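Local atomic coordinates of protein DJ-1 homolog D (Arabidopsis thaliana, PDB entry 4OGG), a protein that belongs to the DJ-1/PfpI family and carries two tandem domains of that family in a single chain. Residues Asp128-Ala139 with Leu145-Pro155. Sequence-based numbering, arbitrary orientation.
Sequences DTVNGRKCTAYA and LVAAGAKWVEP
Glu154 OE1 is gripped twice: Trp152 NE1 donates to it at 2.8 Å, with the oxygen in the indole plane, and a water joins it to Ala139 O across the contact. The donor stands above the carboxylate plane, while the other oxygen, OE2, rests against Ala139 CB. The Trp152 side chain leaves its backbone with CG trans to N (chi1 173°), which lays the six-membered ring along the backbone of residues 135-139; CZ3 comes within 3.4 Å of Ala137 N, and the methyl of Ala137 lies at the ring edge. Thr136 OG1 donates to Val153 O at 2.8 Å, almost in line with the carbonyl bond (176°), and Pro155 CB packs against the same hydroxyl. Strands 134-135 and 151-152 run parallel and are connected through helix 142-147, a small beta-alpha-beta unit beside the main sheet of the domain. Lys151 N to Arg133 O, Cys135 N to Lys151 O and Val153 N to Cys135 O are its backbone rungs. On the face that also carries Trp152, Cys135 SG meets Ala150 CB at 3.7 Å, next to Leu145 CD1. Val130 CG2 lies 3.6 Å from Ala148 CB. On the opposite face the aliphatic parts of Lys134 and Lys151 touch. A Schellman motif at Gly149 ends the helix, and Gly149 O accepts a hydrogen bond from Gly132 N at 2.7 Å. A second water bridges Asp128 OD1, Val130 N and Ala148 O.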
ATOM      1  N   ASP C 128     -13.378 -30.394 -17.193  1.00 19.19           N
ATOM      2  CA  ASP C 128     -13.919 -30.825 -18.481  1.00 20.01           C
ATOM      3  C   ASP C 128     -15.432 -31.003 -18.385  1.00 20.20           C
ATOM      4  O   ASP C 128     -15.977 -32.037 -18.775  1.00 21.69           O
ATOM      5  CB  ASP C 128     -13.249 -32.132 -18.918  1.00 21.35           C
ATOM      6  CG  ASP C 128     -13.644 -32.555 -20.322  1.00 24.73           C
ATOM      7  OD1 ASP C 128     -13.720 -31.682 -21.212  1.00 26.53           O
ATOM      8  OD2 ASP C 128     -13.862 -33.767 -20.537  1.00 26.36           O
ATOM      9  N   THR C 129     -16.105 -29.980 -17.869  1.00 19.19           N
ATOM     10  CA  THR C 129     -17.552 -30.025 -17.708  1.00 20.58           C
ATOM     11  C   THR C 129     -18.286 -28.951 -18.504  1.00 20.00           C
ATOM     12  O   THR C 129     -19.436 -28.635 -18.200  1.00 21.24           O
ATOM     13  CB  THR C 129     -17.941 -29.877 -16.221  1.00 22.03           C
ATOM     14  OG1 THR C 129     -17.469 -28.616 -15.724  1.00 21.44           O
ATOM     15  CG2 THR C 129     -17.328 -30.999 -15.393  1.00 21.12           C
ATOM     16  N   VAL C 130     -17.636 -28.397 -19.525  1.00 18.57           N
ATOM     17  CA  VAL C 130     -18.264 -27.351 -20.332  1.00 19.39           C
ATOM     18  C   VAL C 130     -18.412 -27.724 -21.804  1.00 20.42           C
ATOM     19  O   VAL C 130     -18.888 -26.920 -22.605  1.00 21.55           O
ATOM     20  CB  VAL C 130     -17.466 -26.029 -20.259  1.00 18.55           C
ATOM     21  CG1 VAL C 130     -17.334 -25.577 -18.811  1.00 19.57           C
ATOM     22  CG2 VAL C 130     -16.096 -26.213 -20.897  1.00 17.25           C
ATOM     23  N   ASN C 131     -18.006 -28.939 -22.156  1.00 20.50           N
ATOM     24  CA  ASN C 131     -18.083 -29.394 -23.539  1.00 21.93           C
ATOM     25  C   ASN C 131     -19.512 -29.270 -24.063  1.00 20.76           C
ATOM     26  O   ASN C 131     -20.425 -29.900 -23.538  1.00 21.33           O
ATOM     27  CB  ASN C 131     -17.623 -30.850 -23.639  1.00 24.33           C
ATOM     28  CG  ASN C 131     -17.141 -31.217 -25.032  1.00 28.06           C
ATOM     29  OD1 ASN C 131     -17.646 -30.711 -26.034  1.00 28.87           O
ATOM     30  ND2 ASN C 131     -16.164 -32.116 -25.100  1.00 29.89           N
ATOM     31  N   GLY C 132     -19.694 -28.446 -25.091  1.00 20.88           N
ATOM     32  CA  GLY C 132     -21.009 -28.256 -25.680  1.00 21.99           C
ATOM     33  C   GLY C 132     -21.980 -27.436 -24.848  1.00 22.75           C
ATOM     34  O   GLY C 132     -23.164 -27.347 -25.179  1.00 24.32           O
ATOM     35  N   ARG C 133     -21.485 -26.829 -23.773  1.00 22.65           N
ATOM     36  CA  ARG C 133     -22.317 -26.021 -22.888  1.00 22.15           C
ATOM     37  C   ARG C 133     -22.195 -24.530 -23.186  1.00 20.89           C
ATOM     38  O   ARG C 133     -21.095 -24.021 -23.398  1.00 20.40           O
ATOM     39  CB  ARG C 133     -21.916 -26.266 -21.429  1.00 24.76           C
ATOM     40  CG  ARG C 133     -22.151 -27.685 -20.939  1.00 29.27           C
ATOM     41  CD  ARG C 133     -23.606 -27.897 -20.569  1.00 33.33           C
ATOM     42  NE  ARG C 133     -23.859 -27.698 -19.145  1.00 36.63           N
ATOM     43  CZ  ARG C 133     -23.382 -28.485 -18.187  1.00 38.53           C
ATOM     44  NH1 ARG C 133     -22.621 -29.528 -18.497  1.00 40.75           N
ATOM     45  NH2 ARG C 133     -23.672 -28.236 -16.917  1.00 39.15           N
ATOM     46  N   LYS C 134     -23.326 -23.830 -23.212  1.00 20.07           N
ATOM     47  CA  LYS C 134     -23.289 -22.392 -23.443  1.00 19.25           C
ATOM     48  C   LYS C 134     -22.863 -21.745 -22.133  1.00 18.05           C
ATOM     49  O   LYS C 134     -23.383 -22.079 -21.069  1.00 15.75           O
ATOM     50  CB  LYS C 134     -24.662 -21.853 -23.854  1.00 22.89           C
ATOM     51  CG  LYS C 134     -25.086 -22.254 -25.255  1.00 27.56           C
ATOM     52  CD  LYS C 134     -26.345 -21.518 -25.686  1.00 32.16           C
ATOM     53  CE  LYS C 134     -26.119 -20.014 -25.756  1.00 34.80           C
ATOM     54  NZ  LYS C 134     -27.325 -19.293 -26.265  1.00 38.36           N
ATOM     55  N   CYS C 135     -21.910 -20.828 -22.206  1.00 15.48           N
ATOM     56  CA  CYS C 135     -21.444 -20.161 -21.004  1.00 16.52           C
ATOM     57  C   CYS C 135     -20.615 -18.932 -21.327  1.00 16.22           C
ATOM     58  O   CYS C 135     -20.089 -18.795 -22.431  1.00 15.96           O
ATOM     59  CB  CYS C 135     -20.606 -21.132 -20.157  1.00 18.20           C
ATOM     60  SG  CYS C 135     -19.167 -21.865 -21.006  1.00 19.78           S
ATOM     61  N   THR C 136     -20.532 -18.027 -20.359  1.00 15.44           N
ATOM     62  CA  THR C 136     -19.720 -16.829 -20.498  1.00 14.27           C
ATOM     63  C   THR C 136     -18.761 -16.881 -19.314  1.00 15.13           C
ATOM     64  O   THR C 136     -18.796 -17.827 -18.524  1.00 12.31           O
ATOM     65  CB  THR C 136     -20.563 -15.531 -20.423  1.00 15.51           C
ATOM     66  OG1 THR C 136     -19.739 -14.406 -20.760  1.00 13.83           O
ATOM     67  CG2 THR C 136     -21.109 -15.323 -19.022  1.00 15.00           C
ATOM     68  N   ALA C 137     -17.911 -15.871 -19.194  1.00 13.67           N
ATOM     69  CA  ALA C 137     -16.944 -15.796 -18.105  1.00 14.53           C
ATOM     70  C   ALA C 137     -16.175 -14.512 -18.311  1.00 14.79           C
ATOM     71  O   ALA C 137     -16.477 -13.750 -19.230  1.00 15.39           O
ATOM     72  CB  ALA C 137     -15.991 -16.980 -18.166  1.00 14.22           C
ATOM     73  N   TYR C 138     -15.191 -14.248 -17.460  1.00 13.62           N
ATOM     74  CA  TYR C 138     -14.402 -13.048 -17.669  1.00 13.51           C
ATOM     75  C   TYR C 138     -13.836 -13.263 -19.078  1.00 14.10           C
ATOM     76  O   TYR C 138     -13.455 -14.378 -19.435  1.00 16.00           O
ATOM     77  CB  TYR C 138     -13.275 -12.943 -16.646  1.00 13.59           C
ATOM     78  CG  TYR C 138     -12.633 -11.581 -16.642  1.00 14.05           C
ATOM     79  CD1 TYR C 138     -13.335 -10.462 -16.191  1.00 15.55           C
ATOM     80  CD2 TYR C 138     -11.341 -11.397 -17.132  1.00 15.67           C
ATOM     81  CE1 TYR C 138     -12.769  -9.191 -16.228  1.00 16.45           C
ATOM     82  CE2 TYR C 138     -10.765 -10.127 -17.176  1.00 17.01           C
ATOM     83  CZ  TYR C 138     -11.484  -9.031 -16.723  1.00 16.99           C
ATOM     84  OH  TYR C 138     -10.922  -7.777 -16.762  1.00 18.40           O
ATOM     85  N   ALA C 139     -13.795 -12.206 -19.881  1.00 14.93           N
ATOM     86  CA  ALA C 139     -13.332 -12.321 -21.261  1.00 14.48           C
ATOM     87  C   ALA C 139     -12.034 -13.103 -21.483  1.00 14.31           C
ATOM     88  O   ALA C 139     -11.921 -13.854 -22.453  1.00 16.14           O
ATOM     89  CB  ALA C 139     -13.216 -10.924 -21.887  1.00 15.97           C
ATOM     90  N   LEU C 145     -12.084 -21.841 -22.370  1.00 16.48           N
ATOM     91  CA  LEU C 145     -13.402 -22.464 -22.444  1.00 16.83           C
ATOM     92  C   LEU C 145     -13.677 -22.983 -23.853  1.00 17.13           C
ATOM     93  O   LEU C 145     -14.241 -24.064 -24.028  1.00 18.12           O
ATOM     94  CB  LEU C 145     -14.485 -21.469 -22.014  1.00 14.60           C
ATOM     95  CG  LEU C 145     -14.531 -21.214 -20.501  1.00 14.91           C
ATOM     96  CD1 LEU C 145     -15.530 -20.119 -20.175  1.00 12.86           C
ATOM     97  CD2 LEU C 145     -14.911 -22.505 -19.784  1.00 16.75           C
ATOM     98  N   VAL C 146     -13.279 -22.208 -24.855  1.00 17.81           N
ATOM     99  CA  VAL C 146     -13.469 -22.616 -26.239  1.00 18.41           C
ATOM    100  C   VAL C 146     -12.653 -23.885 -26.471  1.00 19.27           C
ATOM    101  O   VAL C 146     -13.122 -24.834 -27.097  1.00 18.70           O
ATOM    102  CB  VAL C 146     -13.001 -21.506 -27.209  1.00 17.56           C
ATOM    103  CG1 VAL C 146     -12.955 -22.036 -28.637  1.00 19.49           C
ATOM    104  CG2 VAL C 146     -13.949 -20.319 -27.119  1.00 16.78           C
ATOM    105  N   ALA C 147     -11.430 -23.896 -25.949  1.00 19.72           N
ATOM    106  CA  ALA C 147     -10.548 -25.048 -26.094  1.00 21.03           C
ATOM    107  C   ALA C 147     -11.151 -26.283 -25.433  1.00 20.65           C
ATOM    108  O   ALA C 147     -10.901 -27.413 -25.861  1.00 21.14           O
ATOM    109  CB  ALA C 147      -9.189 -24.744 -25.480  1.00 22.14           C
ATOM    110  N   ALA C 148     -11.950 -26.059 -24.392  1.00 19.42           N
ATOM    111  CA  ALA C 148     -12.586 -27.148 -23.661  1.00 19.22           C
ATOM    112  C   ALA C 148     -13.916 -27.573 -24.282  1.00 19.47           C
ATOM    113  O   ALA C 148     -14.662 -28.353 -23.688  1.00 20.56           O
ATOM    114  CB  ALA C 148     -12.790 -26.750 -22.202  1.00 18.88           C
ATOM    115  N   GLY C 149     -14.212 -27.047 -25.470  1.00 19.12           N
ATOM    116  CA  GLY C 149     -15.437 -27.412 -26.168  1.00 18.08           C
ATOM    117  C   GLY C 149     -16.690 -26.619 -25.847  1.00 17.94           C
ATOM    118  O   GLY C 149     -17.781 -26.963 -26.301  1.00 16.76           O
ATOM    119  N   ALA C 150     -16.546 -25.547 -25.077  1.00 18.07           N
ATOM    120  CA  ALA C 150     -17.692 -24.733 -24.702  1.00 17.58           C
ATOM    121  C   ALA C 150     -18.244 -23.889 -25.841  1.00 19.02           C
ATOM    122  O   ALA C 150     -17.528 -23.541 -26.784  1.00 19.53           O
ATOM    123  CB  ALA C 150     -17.319 -23.827 -23.535  1.00 17.71           C
ATOM    124  N   LYS C 151     -19.536 -23.586 -25.756  1.00 18.22           N
ATOM    125  CA  LYS C 151     -20.183 -22.722 -26.730  1.00 18.41           C
ATOM    126  C   LYS C 151     -20.030 -21.370 -26.050  1.00 18.18           C
ATOM    127  O   LYS C 151     -20.906 -20.913 -25.314  1.00 16.66           O
ATOM    128  CB  LYS C 151     -21.652 -23.100 -26.896  1.00 19.91           C
ATOM    129  CG  LYS C 151     -21.837 -24.496 -27.475  1.00 22.38           C
ATOM    130  CD  LYS C 151     -23.273 -24.738 -27.898  1.00 25.19           C
ATOM    131  CE  LYS C 151     -23.401 -26.046 -28.662  1.00 26.37           C
ATOM    132  NZ  LYS C 151     -24.736 -26.171 -29.311  1.00 27.56           N
ATOM    133  N   TRP C 152     -18.870 -20.767 -26.281  1.00 19.22           N
ATOM    134  CA  TRP C 152     -18.499 -19.493 -25.688  1.00 18.15           C
ATOM    135  C   TRP C 152     -19.407 -18.331 -26.048  1.00 19.00           C
ATOM    136  O   TRP C 152     -19.829 -18.179 -27.196  1.00 18.95           O
ATOM    137  CB  TRP C 152     -17.051 -19.169 -26.073  1.00 18.02           C
ATOM    138  CG  TRP C 152     -16.582 -17.810 -25.660  1.00 18.97           C
ATOM    139  CD1 TRP C 152     -16.237 -16.780 -26.485  1.00 19.41           C
ATOM    140  CD2 TRP C 152     -16.392 -17.333 -24.323  1.00 16.63           C
ATOM    141  NE1 TRP C 152     -15.842 -15.690 -25.747  1.00 18.47           N
ATOM    142  CE2 TRP C 152     -15.928 -16.002 -24.416  1.00 17.25           C
ATOM    143  CE3 TRP C 152     -16.569 -17.902 -23.053  1.00 14.29           C
ATOM    144  CZ2 TRP C 152     -15.636 -15.225 -23.287  1.00 16.38           C
ATOM    145  CZ3 TRP C 152     -16.279 -17.129 -21.928  1.00 14.73           C
ATOM    146  CH2 TRP C 152     -15.818 -15.805 -22.056  1.00 16.21           C
ATOM    147  N   VAL C 153     -19.701 -17.516 -25.042  1.00 18.44           N
ATOM    148  CA  VAL C 153     -20.531 -16.335 -25.210  1.00 19.81           C
ATOM    149  C   VAL C 153     -19.730 -15.140 -24.702  1.00 19.98           C
ATOM    150  O   VAL C 153     -19.697 -14.863 -23.505  1.00 17.90           O
ATOM    151  CB  VAL C 153     -21.843 -16.450 -24.403  1.00 20.83           C
ATOM    152  CG1 VAL C 153     -22.662 -15.171 -24.550  1.00 22.37           C
ATOM    153  CG2 VAL C 153     -22.646 -17.649 -24.888  1.00 20.73           C
ATOM    154  N   GLU C 154     -19.061 -14.453 -25.622  1.00 20.16           N
ATOM    155  CA  GLU C 154     -18.261 -13.284 -25.278  1.00 21.06           C
ATOM    156  C   GLU C 154     -19.132 -12.308 -24.490  1.00 21.39           C
ATOM    157  O   GLU C 154     -20.232 -11.966 -24.921  1.00 22.48           O
ATOM    158  CB  GLU C 154     -17.761 -12.614 -26.560  1.00 22.03           C
ATOM    159  CG  GLU C 154     -16.732 -11.512 -26.357  1.00 23.83           C
ATOM    160  CD  GLU C 154     -15.425 -12.029 -25.788  1.00 22.94           C
ATOM    161  OE1 GLU C 154     -14.946 -13.085 -26.251  1.00 25.67           O
ATOM    162  OE2 GLU C 154     -14.869 -11.373 -24.886  1.00 26.22           O
ATOM    163  N   PRO C 155     -18.663 -11.861 -23.314  1.00 21.43           N
ATOM    164  CA  PRO C 155     -19.470 -10.921 -22.531  1.00 22.34           C
ATOM    165  C   PRO C 155     -19.397  -9.528 -23.156  1.00 25.31           C
ATOM    166  O   PRO C 155     -18.372  -8.854 -23.060  1.00 26.51           O
ATOM    167  CB  PRO C 155     -18.822 -10.983 -21.152  1.00 20.94           C
ATOM    168  CG  PRO C 155     -17.370 -11.165 -21.493  1.00 19.35           C
ATOM    169  CD  PRO C 155     -17.411 -12.197 -22.612  1.00 19.59           C
TER
HETATM  170  O   HOH W   1     -15.285 -29.483 -21.081  1.00 17.32           O
HETATM  171  O   HOH W   2     -12.622 -14.183 -25.155  1.00 20.44           O